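PDB 4D7K: 8-amino-8-demethylriboflavin N,N-dimethyltransferase from Streptomyces davawensis, which catalyses the two successive S-adenosylmethionine-dependent N-methylations that convert 8-amino-8-demethylriboflavin, by way of its monomethylated form, into the antibiotic roseoflavin. Local coordinates for residues 35-38 with 39-42; 45-49 with 50-54; 60-63 with 64-67; 99-102 with 103-106. All blocks are in the same frame, centred on the assembly; numbering follows the deposited sequence. Where two conformers were deposited one is given.

Contact 1. Residues 35-38 with 39-42; sequences KLHL and PDLL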
loop_
_atom_site.group_PDB
_atom_site.type_symbol
_atom_site.label_atom_id
_atom_site.label_comp_id
_atom_site.label_asym_id
_atom_site.label_seq_id
_atom_site.Cartn_x
_atom_site.Cartn_y
_atom_site.Cartn_z
ATOM N N LYS A 35 -13.746 -4.242 7.620
ATOM C CA LYS A 35 -14.635 -3.293 8.297
ATOM C C LYS A 35 -16.103 -3.678 8.127
ATOM O O LYS A 35 -16.933 -3.379 8.977
ATOM C CB LYS A 35 -14.418 -1.865 7.783
ATOM C CG LYS A 35 -13.025 -1.297 8.038
ATOM C CD LYS A 35 -12.681 -1.247 9.517
ATOM C CE LYS A 35 -13.533 -0.224 10.248
ATOM N NZ LYS A 35 -13.068 -0.067 11.650
ATOM N N LEU A 36 -16.417 -4.343 7.022
ATOM C CA LEU A 36 -17.778 -4.781 6.775
ATOM C C LEU A 36 -18.041 -6.125 7.446
ATOM O O LEU A 36 -19.144 -6.664 7.358
ATOM C CB LEU A 36 -18.042 -4.871 5.275
ATOM C CG LEU A 36 -18.205 -3.523 4.578
ATOM C CD1 LEU A 36 -18.128 -3.706 3.078
ATOM C CD2 LEU A 36 -19.534 -2.903 4.972
ATOM N N HIS A 37 -17.016 -6.655 8.112
ATOM C CA HIS A 37 -17.090 -7.938 8.809
ATOM C C HIS A 37 -17.517 -9.075 7.885
ATOM O O HIS A 37 -18.126 -10.055 8.318
ATOM C CB HIS A 37 -18.032 -7.836 10.014
ATOM C CG HIS A 37 -17.472 -7.018 11.138
ATOM N ND1 HIS A 37 -17.870 -5.724 11.386
ATOM C CD2 HIS A 37 -16.514 -7.304 12.052
ATOM C CE1 HIS A 37 -17.196 -5.252 12.424
ATOM N NE2 HIS A 37 -16.368 -6.187 12.842
ATOM N N LEU A 38 -17.180 -8.934 6.608
ATOM C CA LEU A 38 -17.414 -9.983 5.622
ATOM C C LEU A 38 -16.740 -11.317 5.966
ATOM O O LEU A 38 -17.346 -12.367 5.752
ATOM C CB LEU A 38 -16.962 -9.512 4.238
ATOM C CG LEU A 38 -17.841 -8.403 3.661
ATOM C CD1 LEU A 38 -17.275 -7.859 2.364
ATOM C CD2 LEU A 38 -19.249 -8.915 3.448
ATOM N N PRO A 39 -15.496 -11.296 6.499
ATOM C CA PRO A 39 -14.932 -12.607 6.844
ATOM C C PRO A 39 -15.744 -13.328 7.906
ATOM O O PRO A 39 -15.921 -14.542 7.827
ATOM C CB PRO A 39 -13.543 -12.263 7.386
ATOM C CG PRO A 39 -13.220 -10.935 6.802
ATOM C CD PRO A 39 -14.526 -10.214 6.747
ATOM N N ASP A 40 -16.228 -12.573 8.888
ATOM C CA ASP A 40 -17.009 -13.133 9.980
ATOM C C ASP A 40 -18.386 -13.597 9.490
ATOM O O ASP A 40 -18.920 -14.609 9.956
ATOM C CB ASP A 40 -17.145 -12.100 11.103
ATOM C CG ASP A 40 -15.795 -11.544 11.549
ATOM O OD1 ASP A 40 -15.167 -12.143 12.447
ATOM O OD2 ASP A 40 -15.356 -10.513 10.997
ATOM N N LEU A 41 -18.951 -12.860 8.539
ATOM C CA LEU A 41 -20.222 -13.241 7.935
ATOM C C LEU A 41 -20.076 -14.515 7.098
ATOM O O LEU A 41 -21.044 -15.234 6.881
ATOM C CB LEU A 41 -20.772 -12.101 7.067
ATOM C CG LEU A 41 -21.396 -10.888 7.760
ATOM C CD1 LEU A 41 -21.603 -9.763 6.760
ATOM C CD2 LEU A 41 -22.715 -11.266 8.421
ATOM N N LEU A 42 -18.863 -14.789 6.631
ATOM C CA LEU A 42 -18.619 -15.961 5.797
ATOM C C LEU A 42 -17.980 -17.103 6.590
ATOM O O LEU A 42 -17.600 -18.129 6.023
ATOM C CB LEU A 42 -17.733 -15.586 4.610
ATOM C CG LEU A 42 -18.324 -14.648 3.553
ATOM C CD1 LEU A 42 -17.224 -14.086 2.650
ATOM C CD2 LEU A 42 -19.357 -15.388 2.725
#

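Contact 2. Residues 45-49 with 50-54; sequences GPRTT and ADLAA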
loop_
_atom_site.group_PDB
_atom_site.type_symbol
_atom_site.label_atom_id
_atom_site.label_comp_id
_atom_site.label_asym_id
_atom_site.label_seq_id
_atom_site.Cartn_x
_atom_site.Cartn_y
_atom_site.Cartn_z
ATOM N N GLY A 45 -19.613 -20.645 6.026
ATOM C CA GLY A 45 -19.901 -21.134 4.688
ATOM C C GLY A 45 -20.289 -20.041 3.710
ATOM O O GLY A 45 -20.387 -18.877 4.084
ATOM N N PRO A 46 -20.533 -20.418 2.446
ATOM C CA PRO A 46 -20.746 -19.442 1.371
ATOM C C PRO A 46 -22.072 -18.701 1.486
ATOM O O PRO A 46 -23.040 -19.223 2.032
ATOM C CB PRO A 46 -20.734 -20.304 0.095
ATOM C CG PRO A 46 -20.354 -21.701 0.538
ATOM C CD PRO A 46 -20.721 -21.800 1.979
ATOM N N ARG A 47 -22.095 -17.478 0.976
ATOM C CA ARG A 47 -23.304 -16.668 0.931
ATOM C C ARG A 47 -23.389 -15.981 -0.427
ATOM O O ARG A 47 -22.364 -15.715 -1.056
ATOM C CB ARG A 47 -23.313 -15.626 2.055
ATOM C CG ARG A 47 -23.127 -16.186 3.460
ATOM C CD ARG A 47 -24.377 -16.893 3.947
ATOM N NE ARG A 47 -25.528 -15.997 3.985
ATOM C CZ ARG A 47 -26.784 -16.407 4.120
ATOM N NH1 ARG A 47 -27.053 -17.702 4.228
ATOM N NH2 ARG A 47 -27.770 -15.524 4.148
ATOM N N THR A 48 -24.598 -15.684 -0.874
ATOM C CA THR A 48 -24.751 -14.980 -2.131
ATOM C C THR A 48 -24.525 -13.485 -1.937
ATOM O O THR A 48 -24.525 -12.986 -0.809
ATOM C CB THR A 48 -26.133 -15.201 -2.727
ATOM O OG1 THR A 48 -27.092 -14.493 -1.941
ATOM C CG2 THR A 48 -26.476 -16.690 -2.730
ATOM N N THR A 49 -24.333 -12.775 -3.044
ATOM C CA THR A 49 -24.195 -11.324 -3.013
ATOM C C THR A 49 -25.413 -10.668 -2.372
ATOM O O THR A 49 -25.278 -9.787 -1.526
ATOM C CB THR A 49 -24.003 -10.752 -4.427
ATOM O OG1 THR A 49 -22.859 -11.361 -5.033
ATOM C CG2 THR A 49 -23.797 -9.249 -4.367
ATOM N N ALA A 50 -26.598 -11.109 -2.781
ATOM C CA ALA A 50 -27.850 -10.585 -2.247
ATOM C C ALA A 50 -27.916 -10.703 -0.728
ATOM O O ALA A 50 -28.319 -9.761 -0.046
ATOM C CB ALA A 50 -29.029 -11.300 -2.878
ATOM N N ASP A 51 -27.524 -11.863 -0.204
ATOM C CA ASP A 51 -27.514 -12.082 1.242
ATOM C C ASP A 51 -26.537 -11.134 1.933
ATOM O O ASP A 51 -26.859 -10.516 2.948
ATOM C CB ASP A 51 -27.145 -13.532 1.575
ATOM C CG ASP A 51 -28.239 -14.522 1.210
ATOM O OD1 ASP A 51 -29.416 -14.110 1.089
ATOM O OD2 ASP A 51 -27.917 -15.723 1.058
ATOM N N LEU A 52 -25.335 -11.036 1.381
ATOM C CA LEU A 52 -24.304 -10.181 1.953
ATOM C C LEU A 52 -24.705 -8.712 1.832
ATOM O O LEU A 52 -24.347 -7.889 2.676
ATOM C CB LEU A 52 -22.960 -10.446 1.275
ATOM C CG LEU A 52 -22.432 -11.863 1.509
ATOM C CD1 LEU A 52 -21.232 -12.167 0.633
ATOM C CD2 LEU A 52 -22.089 -12.067 2.973
ATOM N N ALA A 53 -25.473 -8.392 0.794
ATOM C CA ALA A 53 -25.953 -7.023 0.608
ATOM C C ALA A 53 -26.906 -6.618 1.732
ATOM O O ALA A 53 -26.803 -5.519 2.284
ATOM C CB ALA A 53 -26.634 -6.876 -0.744
ATOM N N ALA A 54 -27.830 -7.513 2.068
ATOM C CA ALA A 54 -28.794 -7.256 3.136
ATOM C C ALA A 54 -28.116 -7.280 4.497
ATOM O O ALA A 54 -28.465 -6.509 5.390
ATOM C CB ALA A 54 -29.927 -8.276 3.090
HETATM O O HOH W 1 -27.832 -12.398 4.981
#

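Contact 3. Residues 60-63 with 64-67; sequences PSRL and RRLL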
loop_
_atom_site.group_PDB
_atom_site.type_symbol
_atom_site.label_atom_id
_atom_site.label_comp_id
_atom_site.label_asym_id
_atom_site.label_seq_id
_atom_site.Cartn_x
_atom_site.Cartn_y
_atom_site.Cartn_z
ATOM N N PRO A 60 -26.081 -3.982 -3.834
ATOM C CA PRO A 60 -25.624 -5.279 -4.352
ATOM C C PRO A 60 -24.602 -5.143 -5.480
ATOM O O PRO A 60 -23.585 -5.839 -5.473
ATOM C CB PRO A 60 -26.913 -5.926 -4.869
ATOM C CG PRO A 60 -28.000 -5.277 -4.084
ATOM C CD PRO A 60 -27.548 -3.860 -3.865
ATOM N N SER A 61 -24.867 -4.242 -6.422
ATOM C CA SER A 61 -24.017 -4.068 -7.594
ATOM C C SER A 61 -22.575 -3.716 -7.240
ATOM O O SER A 61 -21.636 -4.276 -7.806
ATOM C CB SER A 61 -24.597 -2.988 -8.506
ATOM O OG SER A 61 -23.686 -2.665 -9.543
ATOM N N ARG A 62 -22.399 -2.793 -6.302
ATOM C CA ARG A 62 -21.062 -2.350 -5.930
ATOM C C ARG A 62 -20.400 -3.276 -4.904
ATOM O O ARG A 62 -19.172 -3.339 -4.822
ATOM C CB ARG A 62 -21.111 -0.911 -5.410
ATOM C CG ARG A 62 -21.349 0.101 -6.527
ATOM C CD ARG A 62 -21.253 1.547 -6.062
ATOM N NE ARG A 62 -20.730 2.405 -7.126
ATOM C CZ ARG A 62 -19.594 3.089 -7.041
ATOM N NH1 ARG A 62 -18.872 3.037 -5.929
ATOM N NH2 ARG A 62 -19.183 3.835 -8.059
ATOM N N LEU A 63 -21.206 -4.000 -4.131
ATOM C CA LEU A 63 -20.655 -4.971 -3.189
ATOM C C LEU A 63 -20.002 -6.114 -3.948
ATOM O O LEU A 63 -18.914 -6.565 -3.591
ATOM C CB LEU A 63 -21.734 -5.519 -2.252
ATOM C CG LEU A 63 -21.234 -6.587 -1.270
ATOM C CD1 LEU A 63 -20.219 -6.002 -0.293
ATOM C CD2 LEU A 63 -22.386 -7.236 -0.521
ATOM N N ARG A 64 -20.673 -6.570 -5.002
ATOM C CA ARG A 64 -20.163 -7.647 -5.840
ATOM C C ARG A 64 -18.813 -7.294 -6.451
ATOM O O ARG A 64 -17.911 -8.134 -6.514
ATOM C CB ARG A 64 -21.156 -7.987 -6.952
ATOM C CG ARG A 64 -20.685 -9.126 -7.853
ATOM C CD ARG A 64 -21.669 -9.428 -8.967
ATOM N NE ARG A 64 -22.972 -9.839 -8.455
ATOM C CZ ARG A 64 -24.037 -9.049 -8.432
ATOM N NH1 ARG A 64 -23.949 -7.809 -8.895
ATOM N NH2 ARG A 64 -25.187 -9.493 -7.944
ATOM N N ARG A 65 -18.680 -6.048 -6.898
ATOM C CA ARG A 65 -17.420 -5.570 -7.456
ATOM C C ARG A 65 -16.322 -5.527 -6.390
ATOM O O ARG A 65 -15.171 -5.870 -6.659
ATOM C CB ARG A 65 -17.612 -4.193 -8.092
ATOM C CG ARG A 65 -18.588 -4.205 -9.259
ATOM C CD ARG A 65 -18.951 -2.798 -9.688
ATOM N NE ARG A 65 -17.784 -2.046 -10.137
ATOM C CZ ARG A 65 -17.799 -0.744 -10.401
ATOM N NH1 ARG A 65 -18.921 -0.052 -10.255
ATOM N NH2 ARG A 65 -16.692 -0.133 -10.804
ATOM N N LEU A 66 -16.686 -5.122 -5.178
ATOM C CA LEU A 66 -15.759 -5.154 -4.052
ATOM C C LEU A 66 -15.373 -6.594 -3.687
ATOM O O LEU A 66 -14.201 -6.893 -3.448
ATOM C CB LEU A 66 -16.374 -4.453 -2.834
ATOM C CG LEU A 66 -15.585 -4.594 -1.531
ATOM C CD1 LEU A 66 -14.255 -3.878 -1.647
ATOM C CD2 LEU A 66 -16.367 -4.066 -0.340
ATOM N N LEU A 67 -16.366 -7.478 -3.638
ATOM C CA LEU A 67 -16.134 -8.881 -3.295
ATOM C C LEU A 67 -15.304 -9.578 -4.365
ATOM O O LEU A 67 -14.439 -10.396 -4.062
ATOM C CB LEU A 67 -17.463 -9.626 -3.105
ATOM C CG LEU A 67 -18.327 -9.261 -1.898
ATOM C CD1 LEU A 67 -19.702 -9.909 -2.017
ATOM C CD2 LEU A 67 -17.637 -9.704 -0.630
#

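Contact 4. Residues 99-102 with 103-106; sequences RSMR and GMTT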
loop_
_atom_site.group_PDB
_atom_site.type_symbol
_atom_site.label_atom_id
_atom_site.label_comp_id
_atom_site.label_asym_id
_atom_site.label_seq_id
_atom_site.Cartn_x
_atom_site.Cartn_y
_atom_site.Cartn_z
ATOM N N ARG A 99 -4.875 -17.228 15.087
ATOM C CA ARG A 99 -3.717 -16.493 14.586
ATOM C C ARG A 99 -4.166 -15.305 13.736
ATOM O O ARG A 99 -3.613 -15.056 12.661
ATOM C CB ARG A 99 -2.801 -17.415 13.776
ATOM C CG ARG A 99 -2.257 -18.608 14.555
ATOM C CD ARG A 99 -1.447 -19.548 13.662
ATOM N NE ARG A 99 -2.264 -20.190 12.631
ATOM C CZ ARG A 99 -2.277 -19.836 11.348
ATOM N NH1 ARG A 99 -1.509 -18.841 10.922
ATOM N NH2 ARG A 99 -3.054 -20.479 10.486
ATOM N N SER A 100 -5.168 -14.581 14.231
ATOM C CA SER A 100 -5.773 -13.462 13.512
ATOM C C SER A 100 -4.777 -12.366 13.165
ATOM O O SER A 100 -3.805 -12.153 13.881
ATOM C CB SER A 100 -6.916 -12.859 14.335
ATOM O OG SER A 100 -7.244 -11.559 13.871
ATOM N N MET A 101 -5.033 -11.677 12.057
ATOM C CA MET A 101 -4.204 -10.562 11.620
ATOM C C MET A 101 -5.087 -9.402 11.172
ATOM O O MET A 101 -4.690 -8.586 10.344
ATOM C CB MET A 101 -3.262 -11.001 10.491
ATOM C CG MET A 101 -2.173 -11.964 10.974
ATOM S SD MET A 101 -1.088 -12.607 9.687
ATOM C CE MET A 101 -0.104 -11.157 9.317
ATOM N N ARG A 102 -6.294 -9.343 11.728
ATOM C CA ARG A 102 -7.262 -8.314 11.379
ATOM C C ARG A 102 -6.814 -6.966 11.910
ATOM O O ARG A 102 -7.082 -5.928 11.304
ATOM C CB ARG A 102 -8.651 -8.663 11.932
ATOM C CG ARG A 102 -9.758 -7.721 11.483
ATOM C CD ARG A 102 -11.086 -8.034 12.160
ATOM N NE ARG A 102 -12.141 -7.142 11.685
ATOM C CZ ARG A 102 -12.307 -5.889 12.104
ATOM N NH1 ARG A 102 -11.489 -5.372 13.016
ATOM N NH2 ARG A 102 -13.293 -5.152 11.609
ATOM N N GLY A 103 -6.129 -6.993 13.050
ATOM C CA GLY A 103 -5.686 -5.777 13.706
ATOM C C GLY A 103 -4.768 -4.921 12.856
ATOM O O GLY A 103 -5.029 -3.737 12.643
ATOM N N MET A 104 -3.693 -5.518 12.355
ATOM C CA MET A 104 -2.723 -4.773 11.560
ATOM C C MET A 104 -3.298 -4.364 10.203
ATOM O O MET A 104 -2.883 -3.365 9.619
ATOM C CB MET A 104 -1.448 -5.594 11.360
ATOM C CG MET A 104 -1.580 -6.706 10.337
ATOM S SD MET A 104 0.007 -7.434 9.893
ATOM C CE MET A 104 0.506 -8.143 11.461
ATOM N N THR A 105 -4.266 -5.130 9.710
ATOM C CA THR A 105 -4.818 -4.893 8.383
ATOM C C THR A 105 -5.831 -3.743 8.405
ATOM O O THR A 105 -6.009 -3.052 7.404
ATOM C CB THR A 105 -5.457 -6.187 7.823
ATOM O OG1 THR A 105 -4.482 -7.237 7.848
ATOM C CG2 THR A 105 -5.926 -6.000 6.393
ATOM N N THR A 106 -6.471 -3.519 9.551
ATOM C CA THR A 106 -7.441 -2.433 9.676
ATOM C C THR A 106 -6.857 -1.140 10.254
ATOM O O THR A 106 -7.211 -0.052 9.802
ATOM C CB THR A 106 -8.642 -2.843 10.555
ATOM O OG1 THR A 106 -8.174 -3.327 11.821
ATOM C CG2 THR A 106 -9.460 -3.925 9.869
#

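Contact 1. Residues 35-38 with 39-42
His37 and Asp40 meet over the first turn of the short helix 38-41, where OD2 of Asp40 lies at the edge of the imidazole, in its plane, 3.6 Å from CD2 of His37. The ring and carboxylate planes are turned 56° apart, and NE2 of His37 stays 4.8 Å from OD2 of Asp40, so a carbon edge of the ring, and not a ring nitrogen, faces the acid. The backbone closes the turn: N of Leu41 donates to O of His37 over 2.9 Å, in the carbonyl plane, and N of Leu42 makes a weaker bond of 3.0 Å to O of Leu38. On the apolar side CB of Leu38 lies against CD of Pro39 at 3.6 Å, while CD2 of Leu38 and CD1 of Leu41 touch loosely at 4.2 Å.

His37 does double duty in placing these groups. With positive phi (56°) it ends helix 13-35 in a Schellman motif, and it is also the N-cap position of the next helix, so the chain turns from one helix into another at a single residue. Pro39 suits the first turn, where its lack of an N-H costs no helical bond. Outside, OD1 of Asp40 accepts weakly from N of Ser95, and Leu38 is buried against Val33, Thr56 and Leu67. The acid in the first turn probably interacts favourably with the positive end of the helix dipole. It would also favour a positive imidazole, but Arg102 beside NE2 would oppose one, leaving the net effect unclear.

Contact 2. Residues 45-49 with 50-54
Arg47 lays its guanidinium over the carboxylate of Asp51, the two planes only 20° apart and stacked. OD2 of Asp51 sits above one face, displaced toward the rim, 3.1 Å from NH2 of Arg47; the oxygen stands well off the guanidinium plane, so the attraction in this salt bridge is electrostatic, without a directed hydrogen bond. Bends at chi2 and chi3 fold the arginine chain back to reach that position. A water completes the link, accepting from NH2 of Arg47 and donating to O of Asp51. Nearer the backbone, CB of Arg47 packs on CD2 of Leu52 at 3.9 Å.

Thr48 is the N-cap of helix 49-56. Its OG1 stands between the backbone N and the carbonyl carbon (chi1 71°), from where it accepts from N of Asp51 over 3.2 Å in a nearly straight bond of 164°. The helix then takes up its regular bonds, N of Leu52 to O of Thr48 at 3.0 Å and N of Ala53 to O of Thr49 at 2.7 Å. OG1 of Thr49 is hydrogen-bonded to OD1 of Asp82, while Leu52 packs on Leu63 and Leu67 of helix 60-72.

Threonine suits the cap because a short hydroxyl can replace a missing carbonyl, and the acid three residues later would probably be favoured by the positive end of the helix. Since Arg47 meets that acid by charge and through water, the pairing probably tolerates some movement, in keeping with its second deposited conformer.

Contact 3. Residues 60-63 with 64-67
Helix 60-72 of the dimerisation domain opens with these eight residues, and its first two turns send apolar and charged groups to different neighbours. Leu63 and Leu67, one turn apart, cross with CG of Leu63 3.7 Å from CD1 of Leu67. Their torsions differ: CG of Leu63 is anti to the backbone N (chi1 178°), whereas that of Leu67 lies beside it (chi1 -69°), which swings the end of Leu67 back toward the preceding turn. CD2 of Leu66 comes within 4.3 Å of CD1 of Leu63 and extends the apolar surface. The backbone bonds are regular, as in the one from N of Leu67 to O of Leu63 at 2.7 Å. Proline suits the first turn, which asks for no backbone donor there.

The domain belongs to the helix-turn-helix clan, and here Leu52 of helix 49-56 rests on both Leu63 and Leu67 while Val124 of the second subunit also packs on Leu63 and Leu66, so one leucine cluster serves both the domain core and the dimer.

The arginines carry the polar contacts. CG of Arg65 passes 3.4 Å from O of Ser61, and NH1 of Arg65 lies over one face of the Arg62 guanidinium, 4.4 Å from NE of Arg62. These like charges are probably eased by acceptors on the second subunit, where Arg65 forms a salt bridge with Asp299 and Arg62 a hydrogen bond to the carbonyl oxygen of Leu303. Arg64 instead stays within its own chain and pairs with Asp82.

Contact 4. Residues 99-102 with 103-106
Arg102 runs out from the first turn of helix 102-107 and crosses Thr106 one turn on. From CB the chain leads to CG, anti to the backbone N (chi1 -174°), which approaches CG2 of Thr106 at 4.1 Å. Beyond it the chain stays extended to NE, so that the guanidinium comes to lie with one face over that same methyl, NH1 of Arg102 being 4.0 Å from CG2 of Thr106. At the tip NH2 donates to the carbonyl oxygen of Ala34 in helix 13-35.

Thr106 also grips the backbone of Arg102. Its N and OG1 reach O of Arg102 from opposite faces of the carbonyl plane, at 3.0 Å and 2.9 Å respectively. Thr105 donates through OG1 to O of Met101 over 2.8 Å. Threonine suits both places, since its hydroxyl can turn back to a carbonyl of the preceding turn while its methyl packs. On the apolar side Met101 and Met104 lie side by side, their CE atoms 3.7 Å apart, and there Leu17 and Tyr18 of the second subunit close over them. Gly103 and Met104 give their backbone N-H groups to the carboxylate of Glu161 in helix 149-165.

Just before the helix, OG of Ser100 accepts from N of Arg102 in an almost straight bond of 3.2 Å. This is an ST turn leading into a helix start, with Met101 at the N-cap position and a glutamate from another helix meeting the first-turn N-H groups.

In the fold
Contacts 1, 2 and 3 lie together in the dimerisation domain. Contact 2 is packed on both others, with centres 11 Å from each: CD2 of Leu38 meets CD2 of Leu52 at 4.3 Å, and CD2 of Leu63 comes 3.5 Å from N of Ala53. Contacts 1 and 3 also touch directly, CD1 of Leu38 lying 3.5 Å from CD2 of Leu67. Contact 4 joins the group through contact 1, where NH2 of Arg102 is 3.5 Å from NE2 of His37, but its nearest atoms remain about 14 Å from contact 2 and about 12 Å from contact 3. Contacts 1, 3 and 4 face the second subunit. All four are away from the predicted S-adenosylmethionine site.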